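Long-range contacts in phenylalanine hydroxylase (Colwellia psychrerythraea, PDB 2V27), which probably hydroxylates L-phenylalanine to L-tyrosine with tetrahydrobiopterin and molecular oxygen at a non-haem iron, the first step of phenylalanine breakdown: residues 141-146 against 157-162; 166-171 against 182-187; 177-182 against 193-198; 210-215 against 252-257. All blocks are in the same frame, centred on the assembly; numbering follows the deposited sequence.

Interaction 1 (141-146 against 157-162); sequences EAYGKM and FLARLY
Tyr143 and Tyr162 bring together two consecutive antiparallel helices of the hydroxylase catalytic domain, a helical hairpin whose segment axes approach to 10.9 Å at 166°. The aromatic contact comes first. Tyr162 lays CD1 over one face of the Tyr143 ring, toward its rim, 3.3 Å from Tyr143 CE2. The ring planes are inclined at 45° and the centroids lie 4.8 Å apart. Tyr143 reaches across because its CG stands anti to the backbone N (chi1 169°). Phe92, and His274 of the C-terminal histidine tag, also meet this ring, and Leu95 of helix 88-96 touches both tyrosines. A leucine in place of Tyr143 would probably take away the face under Tyr162 CD1 and let that ring shift, close to the iron site. The apolar contact is looser. Met146 reaches over with an extended chain, and its SD lies 4.0 Å from Leu158 CD2. Leu161 CD2 is a more distant neighbour of the same sulfur. On the polar side, the Tyr143 hydroxyl comes up to the helix backbone of 157-162. The carbonyl of Leu158 lies near the ring plane, at its edge, with Leu158 O 3.2 Å from Tyr143 OH.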
loop_
_atom_site.group_PDB
_atom_site.type_symbol
_atom_site.label_atom_id
_atom_site.label_comp_id
_atom_site.label_asym_id
_atom_site.label_seq_id
_atom_site.Cartn_x
_atom_site.Cartn_y
_atom_site.Cartn_z
ATOM N N GLU B 141 26.611 12.237 -7.138
ATOM C CA GLU B 141 27.986 11.774 -6.934
ATOM C C GLU B 141 28.360 11.738 -5.423
ATOM O O GLU B 141 28.978 10.756 -4.963
ATOM C CB GLU B 141 28.928 12.710 -7.695
ATOM C CG GLU B 141 30.424 12.327 -7.567
ATOM C CD GLU B 141 31.338 13.371 -8.177
ATOM O OE1 GLU B 141 30.851 14.357 -8.744
ATOM O OE2 GLU B 141 32.579 13.164 -8.128
ATOM N N ALA B 142 28.036 12.793 -4.707
ATOM C CA ALA B 142 28.362 12.875 -3.280
ATOM C C ALA B 142 27.628 11.765 -2.541
ATOM O O ALA B 142 28.172 11.133 -1.603
ATOM C CB ALA B 142 27.972 14.222 -2.721
ATOM N N TYR B 143 26.389 11.456 -2.950
ATOM C CA TYR B 143 25.620 10.412 -2.301
ATOM C C TYR B 143 26.369 9.079 -2.492
ATOM O O TYR B 143 26.523 8.247 -1.570
ATOM C CB TYR B 143 24.192 10.385 -2.878
ATOM C CG TYR B 143 23.468 9.159 -2.419
ATOM C CD1 TYR B 143 22.765 9.170 -1.188
ATOM C CD2 TYR B 143 23.464 7.956 -3.165
ATOM C CE1 TYR B 143 22.089 8.034 -0.709
ATOM C CE2 TYR B 143 22.771 6.807 -2.687
ATOM C CZ TYR B 143 22.088 6.849 -1.419
ATOM O OH TYR B 143 21.450 5.757 -0.916
ATOM N N GLY B 144 26.842 8.831 -3.725
ATOM C CA GLY B 144 27.597 7.620 -3.976
ATOM C C GLY B 144 28.826 7.555 -3.062
ATOM O O GLY B 144 29.102 6.495 -2.487
ATOM N N LYS B 145 29.538 8.675 -2.920
ATOM C CA LYS B 145 30.704 8.681 -2.020
ATOM C C LYS B 145 30.324 8.388 -0.556
ATOM O O LYS B 145 31.101 7.760 0.152
ATOM C CB LYS B 145 31.470 9.972 -2.168
ATOM C CG LYS B 145 32.170 10.035 -3.515
ATOM C CD LYS B 145 32.766 11.428 -3.741
ATOM C CE LYS B 145 33.561 11.518 -5.060
ATOM N NZ LYS B 145 33.979 12.938 -5.437
ATOM N N MET B 146 29.156 8.859 -0.110
ATOM C CA MET B 146 28.708 8.626 1.263
ATOM C C MET B 146 28.603 7.138 1.591
ATOM O O MET B 146 28.922 6.739 2.714
ATOM C CB MET B 146 27.339 9.280 1.513
ATOM C CG MET B 146 27.243 10.766 1.443
ATOM S SD MET B 146 25.466 11.181 1.576
ATOM C CE MET B 146 25.580 12.844 0.937
ATOM N N PHE B 157 19.993 4.071 6.147
ATOM C CA PHE B 157 19.708 5.501 6.313
ATOM C C PHE B 157 19.983 6.261 5.040
ATOM O O PHE B 157 19.230 7.152 4.696
ATOM C CB PHE B 157 20.535 6.069 7.484
ATOM C CG PHE B 157 19.931 5.762 8.842
ATOM C CD1 PHE B 157 19.054 6.683 9.429
ATOM C CD2 PHE B 157 20.198 4.547 9.500
ATOM C CE1 PHE B 157 18.434 6.406 10.690
ATOM C CE2 PHE B 157 19.586 4.258 10.739
ATOM C CZ PHE B 157 18.729 5.197 11.330
ATOM N N LEU B 158 21.070 5.898 4.348
ATOM C CA LEU B 158 21.393 6.544 3.089
ATOM C C LEU B 158 20.281 6.257 2.056
ATOM O O LEU B 158 19.811 7.176 1.407
ATOM C CB LEU B 158 22.775 6.018 2.599
ATOM C CG LEU B 158 23.951 6.497 3.455
ATOM C CD1 LEU B 158 25.285 5.916 2.895
ATOM C CD2 LEU B 158 23.942 8.014 3.454
ATOM N N ALA B 159 19.875 5.003 1.908
ATOM C CA ALA B 159 18.763 4.674 0.990
ATOM C C ALA B 159 17.462 5.483 1.272
ATOM O O ALA B 159 16.741 5.826 0.336
ATOM C CB ALA B 159 18.474 3.147 1.001
ATOM N N ARG B 160 17.223 5.793 2.541
ATOM C CA ARG B 160 16.054 6.532 2.986
ATOM C C ARG B 160 16.195 7.980 2.487
ATOM O O ARG B 160 15.249 8.589 1.913
ATOM C CB ARG B 160 15.913 6.449 4.531
ATOM C CG ARG B 160 14.800 7.278 5.132
ATOM C CD ARG B 160 14.748 7.033 6.660
ATOM N NE ARG B 160 14.371 5.657 6.991
ATOM C CZ ARG B 160 15.073 4.874 7.793
ATOM N NH1 ARG B 160 16.181 5.340 8.403
ATOM N NH2 ARG B 160 14.663 3.617 7.970
ATOM N N LEU B 161 17.396 8.549 2.651
ATOM C CA LEU B 161 17.709 9.864 2.116
ATOM C C LEU B 161 17.485 9.912 0.581
ATOM O O LEU B 161 16.842 10.835 0.055
ATOM C CB LEU B 161 19.151 10.288 2.449
ATOM C CG LEU B 161 19.615 11.634 1.848
ATOM C CD1 LEU B 161 18.716 12.877 2.203
ATOM C CD2 LEU B 161 21.103 11.902 2.257
ATOM N N TYR B 162 17.956 8.900 -0.132
ATOM C CA TYR B 162 17.857 8.815 -1.582
ATOM C C TYR B 162 16.368 8.749 -1.950
ATOM O O TYR B 162 15.904 9.457 -2.873
ATOM C CB TYR B 162 18.562 7.527 -2.019
ATOM C CG TYR B 162 18.819 7.380 -3.521
ATOM C CD1 TYR B 162 20.008 7.881 -4.078
ATOM C CD2 TYR B 162 17.899 6.765 -4.357
ATOM C CE1 TYR B 162 20.290 7.765 -5.437
ATOM C CE2 TYR B 162 18.187 6.621 -5.756
ATOM C CZ TYR B 162 19.409 7.130 -6.247
ATOM O OH TYR B 162 19.800 7.080 -7.588
#

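Interaction 2 (166-171 against 182-187); sequences IEFGLL and GGVLSS. With FE (Fe (III) ion), chain E.
Glu167 and Phe168 leave the end of helix 152-167 in different directions, and the turn of helix 182-185 lies against both. The Glu167 chain is bent at chi2 (-71°), which swings its carboxylate round to the iron. Both oxygens bind the metal, OE1 at 2.1 Å and OE2 at 2.3 Å from the iron. Waters 1 and 2 are also ligands, and His122 and His127 complete the site. The Phe168 ring meets Val184 obliquely. Its CD2 is 3.5 Å from Val184 CG2, and its CZ lies near Gly183 CA. Gly183 has no side chain, and its backbone comes close to both Phe168 CZ and Glu167 O. Backbone bonds join the same surfaces. Gly182 N donates to Ile166 O at 2.8 Å, nearly straight at 164°. Gly183 N makes a weak bond to Glu167 O at 2.9 Å. These bonds tie the helix end that carries the glutamate to the turn beside it. In the second shell, Ser186 OG is hydrogen-bonded to ND1 of the ligand His122. Glu167, His122 and His127 form the two-histidine, one-carboxylate facial triad of the non-haem iron aromatic amino acid hydroxylases.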
loop_
_atom_site.group_PDB
_atom_site.type_symbol
_atom_site.label_atom_id
_atom_site.label_comp_id
_atom_site.label_asym_id
_atom_site.label_seq_id
_atom_site.Cartn_x
_atom_site.Cartn_y
_atom_site.Cartn_z
ATOM N N ILE B 166 16.139 11.894 -4.526
ATOM C CA ILE B 166 16.221 11.435 -5.911
ATOM C C ILE B 166 14.982 10.683 -6.397
ATOM O O ILE B 166 14.627 10.828 -7.592
ATOM C CB ILE B 166 17.530 10.607 -6.065
ATOM C CG1 ILE B 166 18.732 11.607 -5.947
ATOM C CG2 ILE B 166 17.574 9.809 -7.425
ATOM C CD1 ILE B 166 20.058 10.975 -5.856
ATOM N N GLU B 167 14.362 9.843 -5.536
ATOM C CA GLU B 167 13.196 9.103 -6.020
ATOM C C GLU B 167 11.874 9.903 -5.885
ATOM O O GLU B 167 11.092 9.963 -6.860
ATOM C CB GLU B 167 13.101 7.681 -5.420
ATOM C CG GLU B 167 14.344 6.879 -5.753
ATOM C CD GLU B 167 14.416 6.487 -7.256
ATOM O OE1 GLU B 167 15.481 5.975 -7.663
ATOM O OE2 GLU B 167 13.431 6.640 -8.025
ATOM N N PHE B 168 11.598 10.471 -4.710
ATOM C CA PHE B 168 10.283 11.095 -4.444
ATOM C C PHE B 168 10.309 12.562 -4.035
ATOM O O PHE B 168 9.357 13.079 -3.457
ATOM C CB PHE B 168 9.483 10.214 -3.430
ATOM C CG PHE B 168 8.963 8.965 -4.080
ATOM C CD1 PHE B 168 9.761 7.837 -4.170
ATOM C CD2 PHE B 168 7.730 8.977 -4.741
ATOM C CE1 PHE B 168 9.343 6.713 -4.894
ATOM C CE2 PHE B 168 7.301 7.861 -5.458
ATOM C CZ PHE B 168 8.122 6.718 -5.526
ATOM N N GLY B 169 11.401 13.243 -4.363
ATOM C CA GLY B 169 11.521 14.659 -4.017
ATOM C C GLY B 169 10.545 15.581 -4.720
ATOM O O GLY B 169 10.260 15.420 -5.901
ATOM N N LEU B 170 10.048 16.536 -3.946
ATOM C CA LEU B 170 9.204 17.580 -4.477
ATOM C C LEU B 170 9.834 18.942 -4.235
ATOM O O LEU B 170 10.751 19.084 -3.402
ATOM C CB LEU B 170 7.819 17.571 -3.790
ATOM C CG LEU B 170 7.036 16.248 -3.857
ATOM C CD1 LEU B 170 5.651 16.448 -3.188
ATOM C CD2 LEU B 170 6.850 15.808 -5.310
ATOM N N LEU B 171 9.327 19.935 -4.962
ATOM C CA LEU B 171 9.707 21.349 -4.681
ATOM C C LEU B 171 8.476 22.167 -4.295
ATOM O O LEU B 171 7.406 22.024 -4.912
ATOM C CB LEU B 171 10.352 22.045 -5.880
ATOM C CG LEU B 171 11.495 21.361 -6.631
ATOM C CD1 LEU B 171 11.929 22.324 -7.752
ATOM C CD2 LEU B 171 12.617 21.120 -5.675
ATOM N N GLY B 182 12.588 11.087 -9.498
ATOM C CA GLY B 182 12.401 10.295 -10.732
ATOM C C GLY B 182 11.299 9.230 -10.673
ATOM O O GLY B 182 10.650 8.911 -11.688
ATOM N N GLY B 183 11.048 8.719 -9.461
ATOM C CA GLY B 183 9.966 7.758 -9.211
ATOM C C GLY B 183 8.602 8.376 -9.486
ATOM O O GLY B 183 7.636 7.666 -9.815
ATOM N N VAL B 184 8.493 9.720 -9.314
ATOM C CA VAL B 184 7.262 10.436 -9.561
ATOM C C VAL B 184 7.222 10.809 -11.043
ATOM O O VAL B 184 6.195 10.600 -11.732
ATOM C CB VAL B 184 7.203 11.724 -8.693
ATOM C CG1 VAL B 184 5.864 12.433 -8.910
ATOM C CG2 VAL B 184 7.363 11.435 -7.173
ATOM N N LEU B 185 8.346 11.368 -11.560
ATOM C CA LEU B 185 8.405 11.911 -12.937
ATOM C C LEU B 185 8.103 10.889 -14.008
ATOM O O LEU B 185 7.677 11.286 -15.104
ATOM C CB LEU B 185 9.815 12.566 -13.198
ATOM C CG LEU B 185 10.072 13.878 -12.438
ATOM C CD1 LEU B 185 11.539 14.287 -12.304
ATOM C CD2 LEU B 185 9.371 15.044 -13.129
ATOM N N SER B 186 8.453 9.631 -13.766
ATOM C CA SER B 186 8.266 8.626 -14.795
ATOM C C SER B 186 6.917 7.902 -14.724
ATOM O O SER B 186 6.727 6.977 -15.456
ATOM C CB SER B 186 9.404 7.594 -14.748
ATOM O OG SER B 186 9.368 6.865 -13.503
ATOM N N SER B 187 6.005 8.325 -13.848
ATOM C CA SER B 187 4.759 7.595 -13.591
ATOM C C SER B 187 3.548 8.532 -13.572
ATOM O O SER B 187 3.486 9.435 -12.753
ATOM C CB SER B 187 4.821 6.936 -12.201
ATOM O OG SER B 187 3.566 6.377 -11.828
HETATM FE FE FE E . 14.758 5.688 -9.625
HETATM O O HOH W 1 14.355 3.643 -8.759
HETATM O O HOH W 2 16.453 4.639 -10.267
#

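Interaction 3 (177-182 against 193-198); sequences LRIYGG and YAMNNT
Met195 is folded at chi2 (-63°) and again at chi3 (91°), and this double bend carries its methyl group back against strand 176-179. With chi1 at -160° the CG of Leu177 points away from its backbone N, and the branch CD2 extends toward the helix. Met195 CE ends up between Leu177 and Ile179. It is 3.4 Å from Leu177 CD2 and 3.5 Å from Ile179 CG1. The second is tighter than usual. Leu177 has two deposited conformers, so the distances to its CD2 hold for one and their closeness is doubtful. The sulfur sits beside the strand, with Met195 SD 3.6 Å from Leu177 O and 4.0 Å from Ile179 CD1.

The contact lays the end of helix 188-196 on an outermost strand of the four-stranded mixed sheet. No hydrogen bond crosses between the two segments, so side-chain packing makes the contact. Ala194 adds its carbonyl, with O 3.4 Å from Leu177 CD2. The same oxygen accepts a hydrogen bond from Arg202. Met195 also touches Leu170 on the neighbouring strand and Lys42 in a loop, and Ile179 packs on Val184 and Leu185 of helix 182-185. An alanine in place of Met195 would probably open a gap between Leu177 and Ile179 and leave the strand without its main apolar partner on this helix. Beyond the helix end the chain reaches the second subunit, where Thr198 N bonds to Asp199 OD2 of that subunit. On the strand, Arg178 turns away from the helix. Its NH1 donates to Leu177 O at 3.1 Å, meeting that oxygen from above the carbonyl plane.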
loop_
_atom_site.group_PDB
_atom_site.type_symbol
_atom_site.label_atom_id
_atom_site.label_comp_id
_atom_site.label_asym_id
_atom_site.label_seq_id
_atom_site.Cartn_x
_atom_site.Cartn_y
_atom_site.Cartn_z
ATOM N N LEU B 177 3.522 23.653 -6.352
ATOM C CA LEU B 177 4.258 22.404 -6.120
ATOM C C LEU B 177 4.820 21.855 -7.424
ATOM O O LEU B 177 4.095 21.795 -8.451
ATOM C CB LEU B 177 3.314 21.382 -5.497
ATOM C CG LEU B 177 3.871 20.180 -4.749
ATOM C CD1 LEU B 177 4.554 20.630 -3.447
ATOM C CD2 LEU B 177 2.729 19.182 -4.452
ATOM N N ARG B 178 6.092 21.424 -7.378
ATOM C CA ARG B 178 6.736 20.812 -8.547
ATOM C C ARG B 178 7.414 19.530 -8.091
ATOM O O ARG B 178 7.520 19.212 -6.878
ATOM C CB ARG B 178 7.725 21.774 -9.235
ATOM C CG ARG B 178 7.101 23.093 -9.812
ATOM C CD ARG B 178 6.189 22.807 -10.987
ATOM N NE ARG B 178 5.780 24.041 -11.651
ATOM C CZ ARG B 178 4.685 24.710 -11.302
ATOM N NH1 ARG B 178 3.929 24.227 -10.310
ATOM N NH2 ARG B 178 4.335 25.849 -11.941
ATOM N N ILE B 179 7.934 18.822 -9.080
ATOM C CA ILE B 179 8.521 17.491 -8.891
ATOM C C ILE B 179 9.967 17.385 -9.364
ATOM O O ILE B 179 10.268 17.823 -10.479
ATOM C CB ILE B 179 7.745 16.420 -9.718
ATOM C CG1 ILE B 179 6.242 16.473 -9.386
ATOM C CG2 ILE B 179 8.296 15.008 -9.413
ATOM C CD1 ILE B 179 5.388 15.903 -10.517
ATOM N N TYR B 180 10.842 16.832 -8.518
ATOM C CA TYR B 180 12.168 16.486 -9.028
ATOM C C TYR B 180 12.517 14.996 -8.900
ATOM O O TYR B 180 13.448 14.523 -9.549
ATOM C CB TYR B 180 13.308 17.403 -8.493
ATOM C CG TYR B 180 13.744 17.153 -7.075
ATOM C CD1 TYR B 180 14.862 16.334 -6.813
ATOM C CD2 TYR B 180 13.011 17.669 -5.977
ATOM C CE1 TYR B 180 15.255 16.086 -5.512
ATOM C CE2 TYR B 180 13.410 17.443 -4.654
ATOM C CZ TYR B 180 14.523 16.650 -4.422
ATOM O OH TYR B 180 14.960 16.316 -3.136
ATOM N N GLY B 181 11.746 14.268 -8.075
ATOM C CA GLY B 181 12.000 12.829 -7.869
ATOM C C GLY B 181 11.636 11.960 -9.089
ATOM O O GLY B 181 10.512 12.032 -9.627
ATOM N N GLY B 182 12.588 11.087 -9.498
ATOM C CA GLY B 182 12.401 10.295 -10.732
ATOM C C GLY B 182 11.299 9.230 -10.673
ATOM O O GLY B 182 10.650 8.911 -11.688
ATOM N N TYR B 193 -0.865 11.678 -7.861
ATOM C CA TYR B 193 -1.046 11.548 -6.415
ATOM C C TYR B 193 -0.173 12.598 -5.706
ATOM O O TYR B 193 -0.635 13.323 -4.821
ATOM C CB TYR B 193 -0.664 10.130 -6.007
ATOM C CG TYR B 193 -0.643 9.869 -4.525
ATOM C CD1 TYR B 193 -1.798 9.432 -3.809
ATOM C CD2 TYR B 193 0.571 9.958 -3.833
ATOM C CE1 TYR B 193 -1.714 9.151 -2.421
ATOM C CE2 TYR B 193 0.664 9.699 -2.471
ATOM C CZ TYR B 193 -0.485 9.290 -1.762
ATOM O OH TYR B 193 -0.378 8.996 -0.404
ATOM N N ALA B 194 1.090 12.726 -6.129
ATOM C CA ALA B 194 2.021 13.687 -5.520
ATOM C C ALA B 194 1.528 15.120 -5.678
ATOM O O ALA B 194 1.694 15.912 -4.749
ATOM C CB ALA B 194 3.445 13.522 -6.115
ATOM N N MET B 195 0.898 15.435 -6.821
ATOM C CA MET B 195 0.455 16.825 -7.020
ATOM C C MET B 195 -0.897 17.080 -6.402
ATOM O O MET B 195 -1.141 18.204 -5.996
ATOM C CB MET B 195 0.388 17.135 -8.514
ATOM C CG MET B 195 1.787 17.128 -9.173
ATOM S SD MET B 195 2.922 18.400 -8.535
ATOM C CE MET B 195 3.777 17.544 -7.196
ATOM N N ASN B 196 -1.764 16.080 -6.423
ATOM C CA ASN B 196 -3.198 16.347 -6.215
ATOM C C ASN B 196 -3.830 15.747 -4.956
ATOM O O ASN B 196 -4.924 16.173 -4.568
ATOM C CB ASN B 196 -4.019 15.927 -7.432
ATOM C CG ASN B 196 -3.657 16.753 -8.643
ATOM O OD1 ASN B 196 -3.565 17.965 -8.539
ATOM N ND2 ASN B 196 -3.399 16.100 -9.761
ATOM N N ASN B 197 -3.194 14.718 -4.376
ATOM C CA ASN B 197 -3.883 13.999 -3.300
ATOM C C ASN B 197 -3.905 14.928 -2.108
ATOM O O ASN B 197 -2.854 15.425 -1.699
ATOM C CB ASN B 197 -3.173 12.688 -2.950
ATOM C CG ASN B 197 -3.944 11.928 -1.849
ATOM O OD1 ASN B 197 -3.883 12.316 -0.677
ATOM N ND2 ASN B 197 -4.753 10.993 -2.250
ATOM N N THR B 198 -5.081 15.177 -1.527
ATOM C CA THR B 198 -5.078 16.263 -0.576
ATOM C C THR B 198 -4.707 15.836 0.866
ATOM O O THR B 198 -4.356 16.678 1.681
ATOM C CB THR B 198 -6.345 17.167 -0.655
ATOM O OG1 THR B 198 -7.442 16.393 -0.254
ATOM C CG2 THR B 198 -6.592 17.670 -2.086
#

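Interaction 4 (210-215 against 252-257); sequences VLRTPY and EALGLH
Arg212 sets its guanidinium against the His257 ring, with NH1 over one face near the rim. The two planes are 48° apart, so this is not a flat stack. Arg212 NH1 is 3.1 Å from His257 CE1. The backbone N of His257 lies over one face of the guanidinium, while Gly255 O sits at its edge. That oxygen is gripped side-on by two nitrogens, with Arg212 NE at 2.7 Å and Arg212 NH2 at 2.9 Å. NE approaches almost in line with the carbonyl bond, and NH2 from above the carbonyl plane. The bend of the arginine chain at chi3 (72°) turns the group back to this carbonyl. Water 3, in the guanidinium plane, accepts from Arg212 NH2 and also bonds to His257 ND1. His257 NE2 is held on another side by Asp209, which helps fix the ring. The backbones join as well, with His257 N donating to Arg212 O at 2.8 Å. Leu254 CB packs beside Arg212 NE, and Pro214 CD lies 3.6 Å from His257 O. Far from the iron, Arg212, next to Leu211 of helix 207-211, thus clasps the chain just past the C-terminal end of helix 241-254, where Gly255 leaves helical geometry with positive phi.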
loop_
_atom_site.group_PDB
_atom_site.type_symbol
_atom_site.label_atom_id
_atom_site.label_comp_id
_atom_site.label_asym_id
_atom_site.label_seq_id
_atom_site.Cartn_x
_atom_site.Cartn_y
_atom_site.Cartn_z
ATOM N N VAL B 210 14.154 13.532 7.644
ATOM C CA VAL B 210 14.183 12.568 6.525
ATOM C C VAL B 210 14.862 11.288 6.992
ATOM O O VAL B 210 14.306 10.210 6.817
ATOM C CB VAL B 210 14.939 13.152 5.313
ATOM C CG1 VAL B 210 15.337 12.017 4.262
ATOM C CG2 VAL B 210 14.146 14.208 4.669
ATOM N N LEU B 211 16.030 11.377 7.648
ATOM C CA LEU B 211 16.728 10.168 8.098
ATOM C C LEU B 211 15.900 9.319 9.124
ATOM O O LEU B 211 16.131 8.127 9.282
ATOM C CB LEU B 211 18.076 10.562 8.738
ATOM C CG LEU B 211 19.137 11.068 7.742
ATOM C CD1 LEU B 211 20.295 11.677 8.498
ATOM C CD2 LEU B 211 19.618 9.967 6.765
ATOM N N ARG B 212 14.986 10.005 9.821
ATOM C CA ARG B 212 14.133 9.354 10.837
ATOM C C ARG B 212 12.799 8.809 10.297
ATOM O O ARG B 212 12.008 8.280 11.073
ATOM C CB ARG B 212 13.827 10.342 11.948
ATOM C CG ARG B 212 15.119 10.585 12.814
ATOM C CD ARG B 212 14.855 11.621 13.923
ATOM N NE ARG B 212 14.019 10.986 14.917
ATOM C CZ ARG B 212 12.816 11.398 15.312
ATOM N NH1 ARG B 212 12.252 12.543 14.861
ATOM N NH2 ARG B 212 12.160 10.625 16.172
ATOM N N THR B 213 12.515 8.947 8.998
ATOM C CA THR B 213 11.158 8.615 8.501
ATOM C C THR B 213 11.074 7.166 7.957
ATOM O O THR B 213 11.685 6.865 6.930
ATOM C CB THR B 213 10.762 9.619 7.379
ATOM O OG1 THR B 213 10.763 10.967 7.888
ATOM C CG2 THR B 213 9.327 9.290 6.881
ATOM N N PRO B 214 10.297 6.288 8.592
ATOM C CA PRO B 214 10.131 4.913 8.027
ATOM C C PRO B 214 9.381 5.035 6.719
ATOM O O PRO B 214 8.533 5.957 6.532
ATOM C CB PRO B 214 9.176 4.209 9.010
ATOM C CG PRO B 214 8.759 5.212 9.961
ATOM C CD PRO B 214 9.537 6.511 9.838
ATOM N N TYR B 215 9.676 4.154 5.782
ATOM C CA TYR B 215 8.908 4.197 4.515
ATOM C C TYR B 215 8.846 2.776 3.952
ATOM O O TYR B 215 9.590 1.862 4.358
ATOM C CB TYR B 215 9.600 5.108 3.474
ATOM C CG TYR B 215 10.905 4.603 2.969
ATOM C CD1 TYR B 215 11.022 4.029 1.697
ATOM C CD2 TYR B 215 12.058 4.727 3.767
ATOM C CE1 TYR B 215 12.266 3.555 1.236
ATOM C CE2 TYR B 215 13.291 4.264 3.326
ATOM C CZ TYR B 215 13.387 3.689 2.078
ATOM O OH TYR B 215 14.583 3.193 1.591
ATOM N N GLU B 252 19.634 7.840 15.049
ATOM C CA GLU B 252 19.559 6.665 15.817
ATOM C C GLU B 252 19.374 6.946 17.318
ATOM O O GLU B 252 18.557 6.285 17.970
ATOM C CB GLU B 252 20.776 5.798 15.557
ATOM C CG GLU B 252 20.633 4.982 14.297
ATOM C CD GLU B 252 21.757 3.987 14.087
ATOM O OE1 GLU B 252 21.486 2.793 13.760
ATOM O OE2 GLU B 252 22.911 4.424 14.257
ATOM N N ALA B 253 20.083 7.953 17.838
ATOM C CA ALA B 253 19.889 8.351 19.243
ATOM C C ALA B 253 18.415 8.757 19.523
ATOM O O ALA B 253 17.884 8.496 20.598
ATOM C CB ALA B 253 20.806 9.509 19.579
ATOM N N LEU B 254 17.782 9.445 18.564
ATOM C CA LEU B 254 16.390 9.859 18.713
ATOM C C LEU B 254 15.394 8.759 18.413
ATOM O O LEU B 254 14.264 8.791 18.912
ATOM C CB LEU B 254 16.133 11.045 17.778
ATOM C CG LEU B 254 16.823 12.355 18.213
ATOM C CD1 LEU B 254 16.824 13.333 17.071
ATOM C CD2 LEU B 254 16.126 12.972 19.458
ATOM N N GLY B 255 15.842 7.786 17.630
ATOM C CA GLY B 255 14.998 6.697 17.104
ATOM C C GLY B 255 14.154 7.181 15.919
ATOM O O GLY B 255 13.988 8.378 15.682
ATOM N N LEU B 256 13.630 6.221 15.178
ATOM C CA LEU B 256 12.764 6.552 14.057
ATOM C C LEU B 256 11.529 7.276 14.519
ATOM O O LEU B 256 11.009 7.004 15.599
ATOM C CB LEU B 256 12.352 5.300 13.301
ATOM C CG LEU B 256 13.449 4.509 12.583
ATOM C CD1 LEU B 256 12.859 3.238 11.940
ATOM C CD2 LEU B 256 14.175 5.354 11.545
ATOM N N HIS B 257 11.008 8.157 13.674
ATOM C CA HIS B 257 9.664 8.704 13.841
ATOM C C HIS B 257 8.685 7.542 13.943
ATOM O O HIS B 257 8.884 6.465 13.337
ATOM C CB HIS B 257 9.229 9.470 12.584
ATOM C CG HIS B 257 9.682 10.891 12.496
ATOM N ND1 HIS B 257 9.265 11.840 13.410
ATOM C CD2 HIS B 257 10.410 11.555 11.548
ATOM C CE1 HIS B 257 9.749 13.020 13.049
ATOM N NE2 HIS B 257 10.459 12.872 11.939
HETATM O O HOH W 3 9.148 11.757 16.546
#

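In the fold
From the N terminus, interaction 1 comes first. It closes the short turn between helices 134-147 and 152-167. Helix 152-167 then runs on into interaction 2, where its end meets helix 182-185 across the hairpin of strands 170-173 and 176-179. Interaction 3 opens before interaction 2 has closed, so the two cross. They share Gly182, and their strands are neighbours in one sheet. Interaction 3 brings helix 188-196 back to that sheet. Interaction 4 closes the longest loop, 36 residues between its segments, and joins the chain leaving helix 207-211 to the chain leaving helix 241-254. It touches interaction 1 through Arg160 NH1 and Leu211 O, but not interactions 2 or 3.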